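M157 (Murid herpesvirus 1, PDB 2NYK) serves as a viral MHC class I-like ligand for Ly49 receptors of natural killer cells. Local coordinates at residues 20-26 / 100-106; 41-47 / 200-204; 57-61 / 223-227; 69-73 / 160-164; 110-114 / 125-129. The protein carries 1 engineered substitution. All blocks are in the same frame, centred on the assembly; numbering follows the deposited sequence.

Contacts 1 and 5 belong to one antiparallel sheet: 20-26 / 100-106 pairs two inner strands beneath the helices, while 110-114 / 125-129 closes its outer hairpin, and the disulfide between C103 and C112 ties the two together. Contact 4 lies above that sheet, where a carboxylate joins helices 71-90 and 157-173 and M23 of contact 1 packs against I160. Contacts 2 and 3 link this platform to the second sheet through loops; contact 2 lies near the chain centre around a buried asparagine, whereas contact 3 is a surface contact with a water bridge. Backbone ladders thus dominate contacts 1 and 5, and side-chain polar groups the other three.

Contact 1: residues 20-26 / 100-106; sequences TFTMEFE and RYACLFL
F21 to E26 and R100 to L106 run antiparallel, their axes 4.6 Å apart, and the paired residues F21 and F105, M23 and C103, and F25 and Y101 are the hydrogen-bonded positions of the ladder. M23 is gripped in both directions, its N bonding C103 O at 2.9 Å and its O accepting from C103 N. On the face carrying M23 and F105, the F105 ring is the main apolar group: its CE2 meets M23 CB at 3.4 Å, with the methionine carbon at the ring edge. CD2 of the same ring lies over a face of the F21 ring, 3.7 Å from F21 CE1, yet the two planes are inclined at 49°. These strands are neighbours in the platform sheet of the MHC class I-like fold, and side chains of this face pack on helices 148-154 and 157-173, while F25 and Y101 reach F75 of helix 71-90. The other face is polar at one end. The R100 chain, extended from CG to NE, carries its guanidinium alongside E24, whose CB lies over one face of that group. At the guanidinium edge, E26 OE2 forms a salt bridge with R100 NH1 at 2.8 Å, although the hydrogen bond within it is weak because the N-H is poorly aimed. E24 bends at chi2 (75°), which turns its carboxylate back toward T22. A water accepts from R100 NH2 at 2.7 Å and donates weakly to E24 OE1. Farther along this face, L104 CD1 touches the methyl groups of T20 and T22.

Contact 2: residues 41-47 / 200-204; sequences VDNGRPV and SNVPF
N201 reaches across to the 41-47 segment with CB, CG and ND2, while its backbone carbonyl accepts from R45 N at 2.8 Å. Starting from the main chain, N201 CB lies 3.4 Å from R45 O and also meets V47 CG1. The next carbon, CG, occupies the position between the backbone N and carbonyl carbon (chi1 73°), and it too packs on V47 CG1, at 3.8 Å. At the tip, ND2 divides its two N-H groups between backbone oxygens: one goes to R45 O at 2.9 Å and the other to V41 O at 3.1 Å. Both acceptors lie close to the amide plane of N201, and each receives the donor on a lone pair in its own carbonyl plane. The pair fixes the rotation of the amide. OD1 accepts from a water at 2.7 Å, and that water also donates weakly to V41 O, which is further engaged by G44 N within its own segment. Both polar atoms of this buried amide are thus hydrogen-bonded.

Around this group lie further contacts. P203 CD rests 3.7 Å from G44 CA, and R45 CG lies against N201 O before the arginine bends away, its NH1 forming a salt bridge with D220 and a hydrogen bond with Q227. S200 OG accepts from V202 N in an ST turn that spans N201, and L171 of helix 157-173 touches N201, V41 and V47. By bridging two carbonyls, the asparagine amide joins the turn between platform strands 35-41 and 46-51 of an MHC class I-like fold to its second sheet.

Contact 3: residues 57-61 / 223-227; sequences PKICK and TVDCQ
This surface contact joins two loop regions from different sheets, the end of short strand 58-59 in the platform and the turn between strands 217-222 and 227-233. Its one direct hydrogen bond runs from K61 N to D225 OD1, 2.7 Å long and nearly straight at 173°, and it uses the syn lone pair of the carboxylate oxygen. The other oxygen, D225 OD2, accepts from a water that also donates to I59 O, so the carboxylate spans two points of the 57-61 backbone. K61 crosses D225 at about a right angle, with CG 3.2 Å from OD1; its ammonium group stays near, NZ being 4.1 Å from OD2, an attraction of charge beyond salt-bridge range. Beside this polar end, V224 supplies the apolar part: CG2 lies against C60 N at 3.6 Å, and CG1 approaches K58 O. T223 OG1 receives the backbone N-H groups of D225 and C226, an ST turn and an ST motif within the loop that carries D225. C60 is tied to C63 by a disulfide. The contact thus sits at outermost strand 58-59 of the platform, with V224 also touching V49 of adjacent strand 46-51 and the 223-227 loop leading into strand 227-233.

Contact 4: residues 69-73 / 160-164; sequences TDIEY and IKNRW
E72 and R163 meet between helices 71-90 and 157-173, the two long helices that lie over the sheet of this MHC class I-like platform. The tight part gathers round one oxygen, E72 OE2. W164 NE1 donates to it at 2.6 Å from within the indole plane, at an N-H...O angle of 161°, and takes the anti lone pair. R163 NE takes the syn lone pair at 2.7 Å, though the oxygen is tilted 21° from the guanidinium plane. The contact of R163 NH2 with the same oxygen is a weak third bond. E72 meets the guanidinium at its edge, with the carboxylate and guanidinium planes perpendicular. The bend of E72 at chi2 (86°) brings its carboxylate across to both donors. Because E72 is buried, this concentration of donors probably stabilises its negative charge. W164 also packs down on F21, M23 and V41 of the sheet below.

The looser side of the contact is that of D70 and R163, both partly exposed, where the D70 carboxylate is stacked over one face of the R163 guanidinium. With OD2 at 3.6 Å from NH2, this is a salt bridge of charges, no N-H pointing at the oxygen; D70 OD2 is instead bonded to S67 N. R163 NH2 has another partner in D65 O. Separately, I71 and the buried I160 make a small, close apolar contact, their side chains crossing at about a right angle with I71 CG2 3.7 Å from I160 CG1.

Contact 5: residues 110-114 / 125-129; sequences VICDV and YTGQT
V114 and Y125 bond in both directions, V114 N to Y125 O at 2.8 Å and Y125 N to V114 O at 2.9 Å. Two residues back, C112 N donates to Q128 O, also at 2.8 Å, but the return bond from Q128 N to C112 O is weak. Between these two hydrogen-bonded pairs the register slips by one residue, a beta bulge in the hairpin of strands 109-118 and 122-128. At the slip the side chain of D113 supplies an acceptor: its OD1 accepts from G127 N at 3.0 Å, with an N-H...O angle of 163°, the donor lying nearly along the C-O direction. The D113 CG lies beside its own backbone N (chi1 -62°), and from there the carboxylate reaches across to the other strand, where OD1 also touches T126 CA at 3.3 Å. G127 has a positive phi, and the chain turns a corner there.

Farther out the packing is apolar. The Y125 ring presents its edge to V114, CD2 lying 4.1 Å from V114 CB, while V114 CG2 meets the Q128 CG methylene at 4.0 Å. On the opposite side of the strand, I111 CG2 rests on G127 CA. V114 and Q128 also touch T150 of helix 148-154, and C112 is joined by a disulfide to C103 of the adjacent strand 96-106. Strand 122-128 is outermost in the sheet. The D113 carboxylate thus bonds the G127 amide at a bulge where the backbone has only a weak return bond, and pairing continues on both sides of the irregularity.

Contact 1: residues 20-26 / 100-106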
# COMPACT_ATOMS: atom_id res chain seq x y z
N THR A 20 -3.03 -5.30 15.75
CA THR A 20 -4.07 -5.19 14.73
C THR A 20 -3.57 -4.47 13.48
O THR A 20 -2.83 -3.47 13.56
CB THR A 20 -5.34 -4.48 15.31
OG1 THR A 20 -5.88 -5.28 16.37
CG2 THR A 20 -6.42 -4.27 14.24
N PHE A 21 -3.95 -5.00 12.32
CA PHE A 21 -3.58 -4.40 11.02
C PHE A 21 -4.38 -5.02 9.89
O PHE A 21 -5.06 -6.01 10.09
CB PHE A 21 -2.07 -4.50 10.76
CG PHE A 21 -1.57 -5.90 10.43
CD1 PHE A 21 -1.40 -6.31 9.11
CD2 PHE A 21 -1.18 -6.78 11.45
CE1 PHE A 21 -0.93 -7.59 8.81
CE2 PHE A 21 -0.67 -8.05 11.18
CZ PHE A 21 -0.54 -8.47 9.84
N THR A 22 -4.31 -4.42 8.72
CA THR A 22 -5.04 -4.90 7.55
C THR A 22 -4.03 -5.25 6.46
O THR A 22 -2.90 -4.73 6.43
CB THR A 22 -6.05 -3.82 7.00
OG1 THR A 22 -5.33 -2.78 6.33
CG2 THR A 22 -6.88 -3.21 8.14
N MET A 23 -4.44 -6.18 5.60
CA MET A 23 -3.68 -6.57 4.44
C MET A 23 -4.65 -6.62 3.27
O MET A 23 -5.81 -7.07 3.42
CB MET A 23 -3.01 -7.93 4.66
CG MET A 23 -2.01 -8.33 3.56
SD MET A 23 -0.81 -9.64 4.07
CE MET A 23 -0.74 -9.35 5.83
N GLU A 24 -4.19 -6.11 2.12
CA GLU A 24 -5.03 -6.05 0.94
C GLU A 24 -4.34 -6.84 -0.13
O GLU A 24 -3.19 -6.54 -0.48
CB GLU A 24 -5.24 -4.60 0.50
CG GLU A 24 -5.92 -3.66 1.58
CD GLU A 24 -5.01 -3.24 2.75
OE1 GLU A 24 -3.83 -2.93 2.54
OE2 GLU A 24 -5.48 -3.23 3.90
N PHE A 25 -5.01 -7.87 -0.62
CA PHE A 25 -4.48 -8.73 -1.67
C PHE A 25 -5.24 -8.38 -2.93
O PHE A 25 -6.49 -8.38 -2.92
CB PHE A 25 -4.75 -10.20 -1.33
CG PHE A 25 -4.20 -10.65 -0.03
CD1 PHE A 25 -2.89 -11.14 0.06
CD2 PHE A 25 -4.98 -10.59 1.13
CE1 PHE A 25 -2.37 -11.57 1.27
CE2 PHE A 25 -4.49 -11.01 2.34
CZ PHE A 25 -3.19 -11.53 2.42
N GLU A 26 -4.53 -8.07 -4.01
CA GLU A 26 -5.22 -7.69 -5.23
C GLU A 26 -4.64 -8.38 -6.45
O GLU A 26 -3.42 -8.50 -6.59
CB GLU A 26 -5.16 -6.17 -5.40
CG GLU A 26 -5.81 -5.65 -6.68
CD GLU A 26 -6.01 -4.14 -6.63
OE1 GLU A 26 -6.28 -3.54 -7.68
OE2 GLU A 26 -5.91 -3.56 -5.55
N ARG A 100 -10.08 -7.94 -5.22
CA ARG A 100 -9.37 -7.37 -4.08
C ARG A 100 -9.92 -7.86 -2.75
O ARG A 100 -11.11 -7.70 -2.48
CB ARG A 100 -9.47 -5.83 -4.12
CG ARG A 100 -8.69 -5.10 -3.01
CD ARG A 100 -8.99 -3.58 -3.10
NE ARG A 100 -8.36 -2.80 -2.02
CZ ARG A 100 -7.05 -2.53 -1.93
NH1 ARG A 100 -6.20 -2.98 -2.85
NH2 ARG A 100 -6.58 -1.83 -0.92
N TYR A 101 -9.06 -8.46 -1.92
CA TYR A 101 -9.46 -8.88 -0.58
C TYR A 101 -8.86 -7.88 0.37
O TYR A 101 -7.63 -7.76 0.46
CB TYR A 101 -8.93 -10.27 -0.25
CG TYR A 101 -9.70 -11.41 -0.92
CD1 TYR A 101 -9.62 -11.63 -2.29
CD2 TYR A 101 -10.51 -12.26 -0.16
CE1 TYR A 101 -10.34 -12.66 -2.91
CE2 TYR A 101 -11.23 -13.31 -0.77
CZ TYR A 101 -11.13 -13.49 -2.13
OH TYR A 101 -11.84 -14.51 -2.73
N ALA A 102 -9.71 -7.14 1.06
CA ALA A 102 -9.26 -6.15 2.02
C ALA A 102 -9.60 -6.74 3.39
O ALA A 102 -10.78 -6.80 3.80
CB ALA A 102 -9.98 -4.83 1.78
N CYS A 103 -8.56 -7.21 4.08
CA CYS A 103 -8.73 -8.01 5.30
C CYS A 103 -8.20 -7.32 6.56
O CYS A 103 -7.09 -6.77 6.56
CB CYS A 103 -8.03 -9.36 5.13
SG CYS A 103 -8.62 -10.32 3.74
N LEU A 104 -9.00 -7.37 7.62
CA LEU A 104 -8.61 -6.87 8.91
C LEU A 104 -8.23 -8.05 9.79
O LEU A 104 -9.02 -8.97 9.96
CB LEU A 104 -9.78 -6.12 9.56
CG LEU A 104 -9.69 -5.69 11.03
CD1 LEU A 104 -8.56 -4.68 11.29
CD2 LEU A 104 -11.03 -5.11 11.49
N PHE A 105 -7.03 -8.00 10.35
CA PHE A 105 -6.55 -9.06 11.24
C PHE A 105 -6.71 -8.60 12.67
O PHE A 105 -5.90 -7.82 13.16
CB PHE A 105 -5.09 -9.42 10.93
CG PHE A 105 -4.89 -10.00 9.57
CD1 PHE A 105 -5.35 -11.26 9.27
CD2 PHE A 105 -4.25 -9.29 8.58
CE1 PHE A 105 -5.19 -11.81 8.00
CE2 PHE A 105 -4.08 -9.83 7.30
CZ PHE A 105 -4.54 -11.10 7.01
N LEU A 106 -7.77 -9.08 13.32
CA LEU A 106 -8.10 -8.70 14.68
C LEU A 106 -7.95 -9.92 15.61
O LEU A 106 -8.70 -10.90 15.48
CB LEU A 106 -9.53 -8.15 14.74
CG LEU A 106 -10.01 -7.52 16.05
CD1 LEU A 106 -9.08 -6.40 16.52
CD2 LEU A 106 -11.45 -7.01 15.93
O HOH W 1 -4.14 -0.90 -0.07

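Contact 2: residues 41-47 / 200-204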
# COMPACT_ATOMS: atom_id res chain seq x y z
N VAL A 41 -0.44 -3.25 2.97
CA VAL A 41 -0.81 -3.43 4.35
C VAL A 41 -1.33 -2.10 4.84
O VAL A 41 -0.90 -1.06 4.36
CB VAL A 41 0.36 -3.87 5.26
CG1 VAL A 41 0.94 -5.22 4.79
CG2 VAL A 41 1.45 -2.79 5.28
N ASP A 42 -2.25 -2.18 5.79
CA ASP A 42 -2.86 -1.01 6.42
C ASP A 42 -3.42 0.00 5.43
O ASP A 42 -3.31 1.21 5.63
CB ASP A 42 -1.88 -0.36 7.41
CG ASP A 42 -1.86 -1.10 8.71
OD1 ASP A 42 -2.81 -1.88 8.93
OD2 ASP A 42 -0.93 -0.92 9.53
N ASN A 43 -4.03 -0.53 4.38
CA ASN A 43 -4.64 0.28 3.31
C ASN A 43 -3.67 1.31 2.69
O ASN A 43 -4.08 2.41 2.29
CB ASN A 43 -5.95 0.91 3.82
CG ASN A 43 -6.88 1.34 2.70
OD1 ASN A 43 -6.97 0.68 1.64
ND2 ASN A 43 -7.56 2.44 2.91
N GLY A 44 -2.38 0.96 2.60
CA GLY A 44 -1.38 1.86 2.03
C GLY A 44 -0.99 1.42 0.64
O GLY A 44 -1.70 0.64 0.02
N ARG A 45 0.16 1.89 0.15
CA ARG A 45 0.63 1.49 -1.17
C ARG A 45 1.12 0.05 -1.12
O ARG A 45 1.39 -0.46 -0.04
CB ARG A 45 1.81 2.38 -1.62
CG ARG A 45 1.73 3.85 -1.17
CD ARG A 45 0.61 4.67 -1.83
NE ARG A 45 0.70 4.68 -3.29
CZ ARG A 45 1.41 5.53 -4.04
NH1 ARG A 45 2.16 6.50 -3.51
NH2 ARG A 45 1.38 5.39 -5.37
N PRO A 46 1.21 -0.62 -2.27
CA PRO A 46 1.71 -1.98 -2.26
C PRO A 46 3.15 -2.10 -1.80
O PRO A 46 4.00 -1.26 -2.11
CB PRO A 46 1.58 -2.41 -3.73
CG PRO A 46 0.42 -1.56 -4.26
CD PRO A 46 0.72 -0.22 -3.61
N VAL A 47 3.40 -3.16 -1.06
CA VAL A 47 4.77 -3.44 -0.58
C VAL A 47 5.36 -4.70 -1.25
O VAL A 47 6.55 -5.02 -1.08
CB VAL A 47 4.81 -3.54 0.96
CG1 VAL A 47 4.54 -2.15 1.58
CG2 VAL A 47 3.84 -4.57 1.46
N SER A 200 7.87 4.85 3.98
CA SER A 200 6.69 4.11 4.35
C SER A 200 5.73 4.01 3.17
O SER A 200 5.86 4.75 2.19
CB SER A 200 6.01 4.77 5.55
OG SER A 200 4.83 4.05 5.91
N ASN A 201 4.81 3.06 3.24
CA ASN A 201 3.77 2.90 2.22
C ASN A 201 2.51 3.65 2.63
O ASN A 201 1.49 3.57 1.95
CB ASN A 201 3.46 1.43 1.96
CG ASN A 201 2.67 0.79 3.12
OD1 ASN A 201 3.03 1.01 4.30
ND2 ASN A 201 1.59 0.06 2.80
N VAL A 202 2.57 4.35 3.76
CA VAL A 202 1.42 5.10 4.25
C VAL A 202 1.15 6.27 3.29
O VAL A 202 2.08 7.01 2.93
CB VAL A 202 1.67 5.61 5.71
CG1 VAL A 202 0.61 6.60 6.10
CG2 VAL A 202 1.67 4.43 6.70
N PRO A 203 -0.10 6.41 2.81
CA PRO A 203 -0.39 7.53 1.95
C PRO A 203 -0.26 8.91 2.60
O PRO A 203 -0.46 9.08 3.80
CB PRO A 203 -1.83 7.24 1.48
CG PRO A 203 -1.96 5.76 1.59
CD PRO A 203 -1.25 5.49 2.89
N PHE A 204 0.13 9.90 1.79
CA PHE A 204 0.22 11.27 2.31
C PHE A 204 0.09 12.24 1.15
O PHE A 204 0.23 11.83 -0.02
CB PHE A 204 1.55 11.48 3.07
CG PHE A 204 2.78 11.42 2.19
CD1 PHE A 204 3.28 12.57 1.58
CD2 PHE A 204 3.43 10.20 1.97
CE1 PHE A 204 4.41 12.49 0.75
CE2 PHE A 204 4.57 10.12 1.14
CZ PHE A 204 5.06 11.24 0.55
O HOH W 2 1.13 1.02 6.17

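Contact 3: residues 57-61 / 223-227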
# COMPACT_ATOMS: atom_id res chain seq x y z
N PRO A 57 8.91 -11.29 -7.62
CA PRO A 57 8.21 -10.08 -7.21
C PRO A 57 9.17 -9.01 -6.70
O PRO A 57 10.24 -9.33 -6.21
CB PRO A 57 7.32 -10.56 -6.05
CG PRO A 57 8.11 -11.68 -5.45
CD PRO A 57 8.79 -12.36 -6.61
N LYS A 58 8.78 -7.76 -6.81
CA LYS A 58 9.46 -6.70 -6.08
C LYS A 58 8.92 -6.75 -4.65
O LYS A 58 7.71 -6.70 -4.44
CB LYS A 58 9.21 -5.35 -6.73
CG LYS A 58 9.96 -5.20 -8.06
CD LYS A 58 9.27 -4.20 -9.00
CE LYS A 58 8.13 -4.86 -9.77
NZ LYS A 58 7.53 -3.90 -10.74
N ILE A 59 9.82 -6.93 -3.69
CA ILE A 59 9.45 -7.08 -2.29
C ILE A 59 10.15 -5.97 -1.53
O ILE A 59 11.35 -5.77 -1.71
CB ILE A 59 9.88 -8.46 -1.73
CG1 ILE A 59 9.19 -9.62 -2.49
CG2 ILE A 59 9.60 -8.56 -0.22
CD1 ILE A 59 9.66 -11.03 -2.07
N CYS A 60 9.40 -5.22 -0.73
CA CYS A 60 9.99 -4.15 0.09
C CYS A 60 11.12 -4.70 0.96
O CYS A 60 11.04 -5.81 1.48
CB CYS A 60 8.92 -3.42 0.91
SG CYS A 60 8.63 -3.95 2.61
N LYS A 61 12.18 -3.91 1.12
CA LYS A 61 13.39 -4.34 1.84
C LYS A 61 13.12 -4.80 3.26
O LYS A 61 13.87 -5.60 3.78
CB LYS A 61 14.46 -3.23 1.85
CG LYS A 61 14.93 -2.79 0.46
CD LYS A 61 15.58 -3.92 -0.32
CE LYS A 61 16.01 -3.48 -1.72
NZ LYS A 61 16.77 -2.17 -1.72
N THR A 223 7.83 3.15 -5.27
CA THR A 223 8.33 1.79 -5.44
C THR A 223 7.87 1.04 -4.18
O THR A 223 7.30 1.65 -3.28
CB THR A 223 9.88 1.76 -5.53
OG1 THR A 223 10.43 2.23 -4.29
CG2 THR A 223 10.38 2.66 -6.65
N VAL A 224 8.09 -0.26 -4.11
CA VAL A 224 7.73 -0.99 -2.89
C VAL A 224 8.52 -0.44 -1.67
O VAL A 224 8.14 -0.65 -0.50
CB VAL A 224 7.91 -2.51 -3.06
CG1 VAL A 224 6.92 -3.05 -4.12
CG2 VAL A 224 9.37 -2.88 -3.43
N ASP A 225 9.60 0.29 -1.96
CA ASP A 225 10.48 0.80 -0.92
C ASP A 225 10.29 2.24 -0.47
O ASP A 225 10.71 2.59 0.63
CB ASP A 225 11.95 0.56 -1.30
CG ASP A 225 12.32 -0.89 -1.20
OD1 ASP A 225 12.10 -1.49 -0.13
OD2 ASP A 225 12.80 -1.45 -2.19
N CYS A 226 9.72 3.10 -1.31
CA CYS A 226 9.56 4.49 -0.92
C CYS A 226 8.61 5.28 -1.81
O CYS A 226 8.24 4.85 -2.89
CB CYS A 226 10.92 5.21 -0.88
SG CYS A 226 11.63 5.47 -2.49
N GLN A 227 8.21 6.44 -1.33
CA GLN A 227 7.33 7.31 -2.10
C GLN A 227 7.99 8.65 -2.22
O GLN A 227 8.53 9.18 -1.24
CB GLN A 227 6.01 7.50 -1.39
CG GLN A 227 5.25 6.24 -1.03
CD GLN A 227 3.97 6.61 -0.36
OE1 GLN A 227 3.09 7.24 -0.97
NE2 GLN A 227 3.86 6.29 0.92
O HOH W 3 12.96 -3.90 -2.67

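Contact 4: residues 69-73 / 160-164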
# COMPACT_ATOMS: atom_id res chain seq x y z
N THR A 69 5.78 -20.83 -2.25
CA THR A 69 4.96 -21.71 -1.42
C THR A 69 4.36 -21.05 -0.18
O THR A 69 3.59 -21.68 0.56
CB THR A 69 5.75 -22.96 -0.98
OG1 THR A 69 6.83 -22.55 -0.14
CG2 THR A 69 6.28 -23.74 -2.19
N ASP A 70 4.69 -19.78 0.04
CA ASP A 70 4.13 -19.02 1.17
C ASP A 70 2.63 -18.76 0.93
O ASP A 70 2.19 -18.65 -0.22
CB ASP A 70 4.89 -17.69 1.37
CG ASP A 70 6.19 -17.86 2.14
OD1 ASP A 70 6.21 -18.55 3.19
OD2 ASP A 70 7.21 -17.28 1.70
N ILE A 71 1.85 -18.68 2.02
CA ILE A 71 0.39 -18.50 1.92
C ILE A 71 -0.01 -17.29 1.07
O ILE A 71 -0.89 -17.40 0.23
CB ILE A 71 -0.31 -18.43 3.35
CG1 ILE A 71 -1.80 -18.11 3.21
CG2 ILE A 71 0.31 -17.40 4.25
CD1 ILE A 71 -2.59 -19.25 2.61
N GLU A 72 0.66 -16.15 1.26
CA GLU A 72 0.33 -14.94 0.49
C GLU A 72 0.47 -15.16 -1.00
O GLU A 72 -0.43 -14.80 -1.76
CB GLU A 72 1.19 -13.74 0.91
CG GLU A 72 1.22 -13.45 2.41
CD GLU A 72 2.28 -14.26 3.16
OE1 GLU A 72 2.43 -15.46 2.89
OE2 GLU A 72 2.94 -13.70 4.06
N TYR A 73 1.59 -15.77 -1.40
CA TYR A 73 1.87 -16.04 -2.81
C TYR A 73 0.84 -16.99 -3.39
O TYR A 73 0.29 -16.75 -4.47
CB TYR A 73 3.27 -16.65 -3.01
CG TYR A 73 3.47 -17.08 -4.46
CD1 TYR A 73 4.09 -16.23 -5.37
CD2 TYR A 73 2.98 -18.31 -4.93
CE1 TYR A 73 4.24 -16.60 -6.71
CE2 TYR A 73 3.13 -18.68 -6.27
CZ TYR A 73 3.76 -17.81 -7.15
OH TYR A 73 3.91 -18.14 -8.48
N ILE A 160 0.39 -15.50 9.02
CA ILE A 160 0.47 -14.19 8.35
C ILE A 160 0.88 -13.08 9.30
O ILE A 160 1.81 -12.32 9.03
CB ILE A 160 -0.85 -13.85 7.61
CG1 ILE A 160 -1.17 -14.92 6.53
CG2 ILE A 160 -0.74 -12.50 6.94
CD1 ILE A 160 -2.64 -14.88 5.99
N LYS A 161 0.18 -12.98 10.43
CA LYS A 161 0.50 -11.99 11.47
C LYS A 161 1.93 -12.15 11.97
O LYS A 161 2.66 -11.17 12.09
CB LYS A 161 -0.50 -12.08 12.62
CG LYS A 161 -1.94 -11.72 12.24
CD LYS A 161 -2.82 -11.46 13.47
CE LYS A 161 -2.68 -10.02 13.98
NZ LYS A 161 -3.41 -9.87 15.28
N ASN A 162 2.34 -13.39 12.21
CA ASN A 162 3.71 -13.67 12.67
C ASN A 162 4.75 -13.19 11.65
O ASN A 162 5.75 -12.58 12.00
CB ASN A 162 3.90 -15.15 13.00
CG ASN A 162 5.34 -15.50 13.35
OD1 ASN A 162 6.09 -15.99 12.51
ND2 ASN A 162 5.73 -15.25 14.60
N ARG A 163 4.47 -13.46 10.38
CA ARG A 163 5.34 -13.07 9.26
C ARG A 163 5.41 -11.56 9.03
O ARG A 163 6.49 -11.04 8.69
CB ARG A 163 4.87 -13.75 7.97
CG ARG A 163 5.28 -15.17 7.85
CD ARG A 163 4.45 -15.94 6.78
NE ARG A 163 4.56 -15.37 5.44
CZ ARG A 163 5.71 -15.15 4.81
NH1 ARG A 163 6.87 -15.44 5.39
NH2 ARG A 163 5.71 -14.64 3.58
N TRP A 164 4.29 -10.86 9.23
CA TRP A 164 4.18 -9.45 8.85
C TRP A 164 4.20 -8.41 9.96
O TRP A 164 4.45 -7.24 9.70
CB TRP A 164 2.93 -9.23 7.99
CG TRP A 164 3.12 -9.84 6.62
CD1 TRP A 164 2.87 -11.14 6.24
CD2 TRP A 164 3.60 -9.17 5.46
NE1 TRP A 164 3.18 -11.30 4.91
CE2 TRP A 164 3.64 -10.10 4.42
CE3 TRP A 164 4.01 -7.85 5.21
CZ2 TRP A 164 4.06 -9.76 3.12
CZ3 TRP A 164 4.45 -7.52 3.95
CH2 TRP A 164 4.47 -8.47 2.92

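Contact 5: residues 110-114 / 125-129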
# COMPACT_ATOMS: atom_id res chain seq x y z
N VAL A 110 -10.39 -12.67 11.30
CA VAL A 110 -10.24 -11.91 10.09
C VAL A 110 -11.61 -11.55 9.56
O VAL A 110 -12.52 -12.38 9.57
CB VAL A 110 -9.47 -12.69 9.00
CG1 VAL A 110 -9.28 -11.84 7.77
CG2 VAL A 110 -8.11 -13.08 9.52
N ILE A 111 -11.73 -10.31 9.12
CA ILE A 111 -12.90 -9.81 8.41
C ILE A 111 -12.40 -9.24 7.09
O ILE A 111 -11.58 -8.33 7.08
CB ILE A 111 -13.60 -8.71 9.25
CG1 ILE A 111 -13.90 -9.25 10.66
CG2 ILE A 111 -14.89 -8.28 8.57
CD1 ILE A 111 -14.43 -8.23 11.65
N CYS A 112 -12.86 -9.81 5.97
CA CYS A 112 -12.45 -9.31 4.66
C CYS A 112 -13.61 -8.77 3.87
O CYS A 112 -14.71 -9.34 3.88
CB CYS A 112 -11.75 -10.40 3.81
SG CYS A 112 -10.31 -11.23 4.55
N ASP A 113 -13.38 -7.66 3.19
CA ASP A 113 -14.32 -7.15 2.21
C ASP A 113 -13.73 -7.58 0.90
O ASP A 113 -12.54 -7.40 0.67
CB ASP A 113 -14.43 -5.63 2.28
CG ASP A 113 -14.94 -5.13 3.63
OD1 ASP A 113 -15.86 -5.74 4.22
OD2 ASP A 113 -14.41 -4.11 4.10
N VAL A 114 -14.54 -8.21 0.07
CA VAL A 114 -14.05 -8.76 -1.18
C VAL A 114 -14.65 -8.02 -2.38
O VAL A 114 -15.87 -7.95 -2.52
CB VAL A 114 -14.37 -10.27 -1.27
CG1 VAL A 114 -13.79 -10.87 -2.55
CG2 VAL A 114 -13.86 -11.00 0.00
N TYR A 125 -18.56 -8.13 -1.57
CA TYR A 125 -19.01 -9.00 -0.47
C TYR A 125 -18.34 -8.45 0.75
O TYR A 125 -17.14 -8.63 0.92
CB TYR A 125 -18.55 -10.45 -0.65
CG TYR A 125 -18.90 -11.09 -1.98
CD1 TYR A 125 -20.21 -11.36 -2.31
CD2 TYR A 125 -17.90 -11.45 -2.88
CE1 TYR A 125 -20.54 -11.94 -3.54
CE2 TYR A 125 -18.22 -12.03 -4.11
CZ TYR A 125 -19.54 -12.28 -4.43
OH TYR A 125 -19.88 -12.86 -5.64
N THR A 126 -19.09 -7.75 1.59
CA THR A 126 -18.51 -7.14 2.77
C THR A 126 -18.71 -8.01 4.00
O THR A 126 -19.63 -8.82 4.04
CB THR A 126 -19.09 -5.73 3.04
OG1 THR A 126 -20.50 -5.85 3.30
CG2 THR A 126 -18.88 -4.83 1.83
N GLY A 127 -17.83 -7.86 4.99
CA GLY A 127 -17.98 -8.53 6.29
C GLY A 127 -17.82 -10.04 6.26
O GLY A 127 -18.37 -10.73 7.11
N GLN A 128 -17.08 -10.57 5.27
CA GLN A 128 -16.76 -12.01 5.19
C GLN A 128 -15.84 -12.40 6.35
O GLN A 128 -14.89 -11.68 6.66
CB GLN A 128 -16.06 -12.38 3.88
CG GLN A 128 -16.75 -11.96 2.60
CD GLN A 128 -18.06 -12.64 2.39
OE1 GLN A 128 -19.07 -12.30 3.02
NE2 GLN A 128 -18.07 -13.63 1.50
N THR A 129 -16.14 -13.53 6.98
CA THR A 129 -15.36 -13.97 8.14
C THR A 129 -14.69 -15.32 7.85
O THR A 129 -13.85 -15.79 8.62
CB THR A 129 -16.24 -14.06 9.40
OG1 THR A 129 -17.39 -14.87 9.10
CG2 THR A 129 -16.71 -12.68 9.84